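Surface-associated protein CshB (Streptococcus gordonii, PDB 6YZG) is a cell-wall-anchored streptococcal surface adhesin whose non-repetitive domain 2, the part described here, is probably involved in binding fibronectin. Local coordinates at residues N12-G17 and P84-G89; L19-T24 and K40-F45. All blocks are in the same frame, centred on the assembly; numbering follows the deposited sequence.

Interaction 1: residues N12-G17 and P84-G89; sequences NLDQRG and PPSVTG
Arg16 and Asp14 both bond Ser86 OG, and Arg16 also holds Pro84 O, a small example of how a loop without regular secondary structure can be tied to a neighbouring turn by a few polar atoms. The guanidinium group of Arg16 approaches end-on: its two terminal nitrogens share one acceptor, Pro84 O, and NH2 has Ser86 OG as a second. NH2 makes the shorter and straighter of the two bonds to the carbonyl, 2.9 Å to Pro84 O with an N-H...O angle of 159°, in the carbonyl plane and on a lone pair. NH1 lies 3.2 Å from the same Pro84 O and is tilted from that plane. From NH2 to Ser86 OG is 3.0 Å, the hydroxyl lying out of the guanidinium plane. Ser86 OG in turn donates to the syn lone pair of Asp14 OD2 at 2.9 Å, giving a chain of hydrogen bonds in which the nearby carboxylate would be expected to reinforce the polarity of the serine hydroxyl.

Behind this first shell stands a type I turn from Asp14 to Gly17. Asp14 has its CG between the backbone N and the carbonyl carbon (chi1 75°), which brings OD1 back over the turn to accept from Arg16 N at 2.9 Å, an Asx turn in which the N-H comes from above the carboxylate plane (48°); OD1 also accepts from Gly18 N.

The contact ties the loop following strand 10-11 to the one following strand 71-72, where Pro84 and Pro85 rest on Phe72 and backbone bonds join Val87 to Leu19 and Thr88 to Val113.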
loop_
_atom_site.group_PDB
_atom_site.type_symbol
_atom_site.label_atom_id
_atom_site.label_comp_id
_atom_site.label_asym_id
_atom_site.label_seq_id
_atom_site.Cartn_x
_atom_site.Cartn_y
_atom_site.Cartn_z
ATOM N N ASN A 12 -9.573 -34.420 5.756
ATOM C CA ASN A 12 -9.759 -34.245 7.195
ATOM C C ASN A 12 -9.903 -32.762 7.551
ATOM O O ASN A 12 -9.337 -32.328 8.562
ATOM C CB ASN A 12 -8.646 -34.905 7.999
ATOM C CG ASN A 12 -8.985 -35.121 9.457
ATOM O OD1 ASN A 12 -10.170 -35.191 9.779
ATOM N ND2 ASN A 12 -7.986 -35.137 10.305
ATOM N N LEU A 13 -10.785 -32.088 6.826
ATOM C CA LEU A 13 -11.204 -30.707 7.118
ATOM C C LEU A 13 -12.261 -30.695 8.210
ATOM O O LEU A 13 -12.907 -31.709 8.452
ATOM C CB LEU A 13 -11.758 -30.042 5.873
ATOM C CG LEU A 13 -10.762 -29.821 4.744
ATOM C CD1 LEU A 13 -11.471 -29.499 3.439
ATOM C CD2 LEU A 13 -9.699 -28.788 5.037
ATOM N N ASP A 14 -12.472 -29.532 8.822
ATOM C CA ASP A 14 -13.527 -29.350 9.860
ATOM C C ASP A 14 -14.916 -29.216 9.200
ATOM O O ASP A 14 -14.963 -29.221 8.017
ATOM C CB ASP A 14 -13.162 -28.208 10.818
ATOM C CG ASP A 14 -13.311 -26.793 10.287
ATOM O OD1 ASP A 14 -13.872 -26.626 9.246
ATOM O OD2 ASP A 14 -12.810 -25.891 10.945
ATOM N N GLN A 15 -15.947 -29.019 10.025
ATOM C CA GLN A 15 -17.373 -28.868 9.611
ATOM C C GLN A 15 -17.556 -27.723 8.604
ATOM O O GLN A 15 -18.506 -27.773 7.837
ATOM C CB GLN A 15 -18.235 -28.530 10.839
ATOM C CG GLN A 15 -18.649 -29.710 11.728
ATOM C CD GLN A 15 -19.372 -29.393 13.027
ATOM O OE1 GLN A 15 -18.777 -29.147 14.084
ATOM N NE2 GLN A 15 -20.687 -29.403 12.979
ATOM N N ARG A 16 -16.710 -26.698 8.641
ATOM C CA ARG A 16 -16.847 -25.523 7.749
ATOM C C ARG A 16 -15.892 -25.594 6.561
ATOM O O ARG A 16 -15.726 -24.607 5.919
ATOM C CB ARG A 16 -16.695 -24.245 8.578
ATOM C CG ARG A 16 -17.656 -24.188 9.755
ATOM C CD ARG A 16 -17.697 -22.847 10.454
ATOM N NE ARG A 16 -16.404 -22.586 11.042
ATOM C CZ ARG A 16 -15.991 -21.436 11.555
ATOM N NH1 ARG A 16 -16.783 -20.386 11.597
ATOM N NH2 ARG A 16 -14.774 -21.344 12.020
ATOM N N GLY A 17 -15.264 -26.746 6.351
ATOM C CA GLY A 17 -14.333 -26.942 5.241
ATOM C C GLY A 17 -12.989 -26.262 5.490
ATOM O O GLY A 17 -12.292 -25.951 4.543
ATOM N N PRO A 84 -14.934 -16.917 15.099
ATOM C CA PRO A 84 -13.902 -16.631 14.132
ATOM C C PRO A 84 -13.936 -17.678 13.037
ATOM O O PRO A 84 -14.519 -18.763 13.205
ATOM C CB PRO A 84 -12.601 -16.768 14.895
ATOM C CG PRO A 84 -12.942 -17.746 15.950
ATOM C CD PRO A 84 -14.424 -17.502 16.329
ATOM N N PRO A 85 -13.313 -17.323 11.912
ATOM C CA PRO A 85 -13.282 -18.183 10.726
ATOM C C PRO A 85 -12.298 -19.334 10.956
ATOM O O PRO A 85 -11.753 -19.508 12.007
ATOM C CB PRO A 85 -12.862 -17.241 9.641
ATOM C CG PRO A 85 -11.880 -16.332 10.359
ATOM C CD PRO A 85 -12.515 -16.097 11.707
ATOM N N SER A 86 -12.224 -20.206 9.958
ATOM C CA SER A 86 -11.210 -21.267 9.880
ATOM C C SER A 86 -10.207 -20.851 8.815
ATOM O O SER A 86 -10.515 -20.129 7.864
ATOM C CB SER A 86 -11.779 -22.635 9.594
ATOM O OG SER A 86 -12.662 -23.057 10.648
ATOM N N VAL A 87 -8.998 -21.323 8.990
ATOM C CA VAL A 87 -7.973 -21.212 7.947
ATOM C C VAL A 87 -8.435 -22.037 6.757
ATOM O O VAL A 87 -8.928 -23.182 6.986
ATOM C CB VAL A 87 -6.620 -21.680 8.469
ATOM C CG1 VAL A 87 -5.568 -21.590 7.380
ATOM C CG2 VAL A 87 -6.195 -20.874 9.702
ATOM N N THR A 88 -8.306 -21.519 5.565
ATOM C CA THR A 88 -8.856 -22.239 4.382
ATOM C C THR A 88 -8.125 -21.856 3.113
ATOM O O THR A 88 -7.579 -20.784 3.023
ATOM C CB THR A 88 -10.352 -21.964 4.261
ATOM O OG1 THR A 88 -10.931 -22.826 3.268
ATOM C CG2 THR A 88 -10.628 -20.525 3.953
ATOM N N GLY A 89 -8.140 -22.774 2.119
ATOM C CA GLY A 89 -7.680 -22.442 0.769
ATOM C C GLY A 89 -8.843 -22.290 -0.171
ATOM O O GLY A 89 -8.602 -22.072 -1.369
#

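Interaction 2: residues L19-T24 and K40-F45; sequences LKVGTT and KELKPF
Leu42 and Val21 supply the side chains that join these segments, and the contact illustrates how a turn can lean on the end of a strand through apolar atoms. The apolar contacts centre on one methyl group. In Leu42, chi1 puts CG beside the backbone N, and chi2 of 155° swings CD1 onto the backbone of residues 19-21, where it lies 3.5 Å from Lys20 CA. Side-chain neighbours of that methyl are more distant: Leu19 CB and Val21 CG2 each stand 4.5 Å from Leu42 CD1. Val21 CG2 is 4.2 Å from Glu41 CA.

Contacts between methyls and polar backbone atoms complete the interface. Leu42 CD1 lies 3.5 Å from Leu19 O, while Val21 turns both its branches to the carbonyl of Lys40, with CG1 the nearer at 3.6 Å from Lys40 O.

Hydrogen bonds shape the turn itself. Residues 20-23 form a type II turn, closed by Thr23 N to Lys20 O at 3.0 Å, and Gly22 occupies its positive-phi position. The hydroxyl of Thr23 braces the same turn by accepting from Lys20 N at 2.9 Å, a nearly straight bond of 169°.

Charge lies farther out: Lys40 NZ forms a salt bridge with Glu245 of the second subunit. In the fold, a classic beta bulge sets Lys40 and Glu41 opposite the single residue Lys124, where strand 33-41 ends beside strand 119-131. Leu42 packs on Val123 of that strand; Gly22 and Thr23 make backbone hydrogen bonds with Val39, and the turn leads into strand 24-30, which pairs with strand 33-41.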
loop_
_atom_site.group_PDB
_atom_site.type_symbol
_atom_site.label_atom_id
_atom_site.label_comp_id
_atom_site.label_asym_id
_atom_site.label_seq_id
_atom_site.Cartn_x
_atom_site.Cartn_y
_atom_site.Cartn_z
ATOM N N LEU A 19 -9.292 -25.770 8.128
ATOM C CA LEU A 19 -8.230 -26.602 8.707
ATOM C C LEU A 19 -8.558 -26.863 10.165
ATOM O O LEU A 19 -8.948 -25.981 10.927
ATOM C CB LEU A 19 -6.867 -25.905 8.572
ATOM C CG LEU A 19 -6.165 -26.133 7.226
ATOM C CD1 LEU A 19 -7.014 -25.848 6.023
ATOM C CD2 LEU A 19 -4.900 -25.281 7.180
ATOM N N LYS A 20 -8.172 -28.054 10.579
ATOM C CA LYS A 20 -8.104 -28.450 12.001
ATOM C C LYS A 20 -6.773 -29.195 12.215
ATOM O O LYS A 20 -6.109 -29.510 11.239
ATOM C CB LYS A 20 -9.274 -29.338 12.444
ATOM C CG LYS A 20 -9.472 -30.640 11.691
ATOM C CD LYS A 20 -10.839 -31.185 12.008
ATOM C CE LYS A 20 -10.931 -32.649 11.784
ATOM N NZ LYS A 20 -11.925 -33.184 12.749
ATOM N N VAL A 21 -6.408 -29.440 13.463
ATOM C CA VAL A 21 -5.230 -30.258 13.734
ATOM C C VAL A 21 -5.446 -31.647 13.128
ATOM O O VAL A 21 -6.502 -32.232 13.355
ATOM C CB VAL A 21 -4.879 -30.262 15.223
ATOM C CG1 VAL A 21 -3.766 -31.237 15.539
ATOM C CG2 VAL A 21 -4.504 -28.853 15.667
ATOM N N GLY A 22 -4.539 -32.063 12.264
ATOM C CA GLY A 22 -4.631 -33.342 11.552
ATOM C C GLY A 22 -5.159 -33.204 10.151
ATOM O O GLY A 22 -5.204 -34.211 9.419
ATOM N N THR A 23 -5.629 -32.031 9.727
ATOM C CA THR A 23 -5.916 -31.802 8.313
ATOM C C THR A 23 -4.662 -32.020 7.482
ATOM O O THR A 23 -3.538 -31.643 7.907
ATOM C CB THR A 23 -6.419 -30.380 8.042
ATOM O OG1 THR A 23 -7.675 -30.208 8.715
ATOM C CG2 THR A 23 -6.526 -30.033 6.568
ATOM N N THR A 24 -4.789 -32.642 6.318
ATOM C CA THR A 24 -3.663 -32.798 5.396
ATOM C C THR A 24 -3.930 -32.137 4.047
ATOM O O THR A 24 -5.081 -32.060 3.552
ATOM C CB THR A 24 -3.284 -34.279 5.168
ATOM O OG1 THR A 24 -4.380 -34.949 4.497
ATOM C CG2 THR A 24 -2.845 -34.910 6.456
ATOM N N LYS A 40 -0.212 -29.249 12.380
ATOM C CA LYS A 40 0.253 -29.680 13.724
ATOM C C LYS A 40 -0.415 -28.791 14.785
ATOM O O LYS A 40 -0.719 -29.286 15.877
ATOM C CB LYS A 40 1.774 -29.519 13.774
ATOM C CG LYS A 40 2.416 -29.917 15.092
ATOM C CD LYS A 40 3.911 -29.816 15.043
ATOM C CE LYS A 40 4.558 -30.366 16.293
ATOM N NZ LYS A 40 5.800 -31.087 15.940
ATOM N N GLU A 41 -0.519 -27.478 14.512
ATOM C CA GLU A 41 -0.987 -26.484 15.504
ATOM C C GLU A 41 -1.729 -25.368 14.777
ATOM O O GLU A 41 -1.353 -25.028 13.635
ATOM C CB GLU A 41 0.197 -25.850 16.259
ATOM C CG GLU A 41 1.004 -26.795 17.087
ATOM C CD GLU A 41 2.007 -26.016 17.911
ATOM O OE1 GLU A 41 1.874 -26.036 19.165
ATOM O OE2 GLU A 41 2.808 -25.276 17.283
ATOM N N LEU A 42 -2.777 -24.848 15.385
ATOM C CA LEU A 42 -3.503 -23.661 14.932
ATOM C C LEU A 42 -3.536 -22.688 16.122
ATOM O O LEU A 42 -4.554 -22.622 16.898
ATOM C CB LEU A 42 -4.917 -24.027 14.446
ATOM C CG LEU A 42 -4.922 -24.802 13.145
ATOM C CD1 LEU A 42 -6.180 -25.648 12.993
ATOM C CD2 LEU A 42 -4.788 -23.848 11.971
ATOM N N LYS A 43 -2.484 -21.923 16.248
ATOM C CA LYS A 43 -2.301 -21.016 17.382
ATOM C C LYS A 43 -1.526 -19.807 16.931
ATOM O O LYS A 43 -0.687 -19.850 16.008
ATOM C CB LYS A 43 -1.581 -21.676 18.552
ATOM C CG LYS A 43 -2.346 -22.784 19.262
ATOM C CD LYS A 43 -1.722 -23.055 20.692
ATOM C CE LYS A 43 -2.602 -23.848 21.636
ATOM N NZ LYS A 43 -3.980 -23.298 21.763
ATOM N N PRO A 44 -1.809 -18.638 17.558
ATOM C CA PRO A 44 -1.114 -17.407 17.187
ATOM C C PRO A 44 0.268 -17.231 17.844
ATOM O O PRO A 44 0.703 -18.017 18.651
ATOM C CB PRO A 44 -2.073 -16.333 17.678
ATOM C CG PRO A 44 -2.638 -16.955 18.949
ATOM C CD PRO A 44 -2.890 -18.407 18.552
ATOM N N PHE A 45 0.992 -16.250 17.337
ATOM C CA PHE A 45 2.432 -16.097 17.660
ATOM C C PHE A 45 2.627 -15.859 19.178
ATOM O O PHE A 45 3.663 -16.275 19.713
ATOM C CB PHE A 45 3.045 -14.974 16.853
ATOM C CG PHE A 45 4.539 -14.853 16.912
ATOM C CD1 PHE A 45 5.364 -15.815 16.348
ATOM C CD2 PHE A 45 5.101 -13.787 17.575
ATOM C CE1 PHE A 45 6.733 -15.628 16.412
ATOM C CE2 PHE A 45 6.484 -13.625 17.661
ATOM C CZ PHE A 45 7.279 -14.559 17.060
#

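How the interactions relate
Both interactions are surface contacts of the same domain, their centres about 10 Å apart, and both involve the loop between strands 10-11 and 24-30, in its earlier and later parts. Interaction 1 joins that loop to another loop by charged and polar side chains and a backbone carbonyl; interaction 2 sets it against the end of a strand through aliphatic contacts, without hydrogen bonds between its own two segments, its polar bonds lying within the turn or going to residues outside the pair. The two are directly coupled: Asn12 O and Thr23 OG1 are 2.7 Å apart in a hydrogen bond, and Leu19 N lies 2.9 Å from Val87 O, probably another. Only interaction 2 has the second subunit within reach.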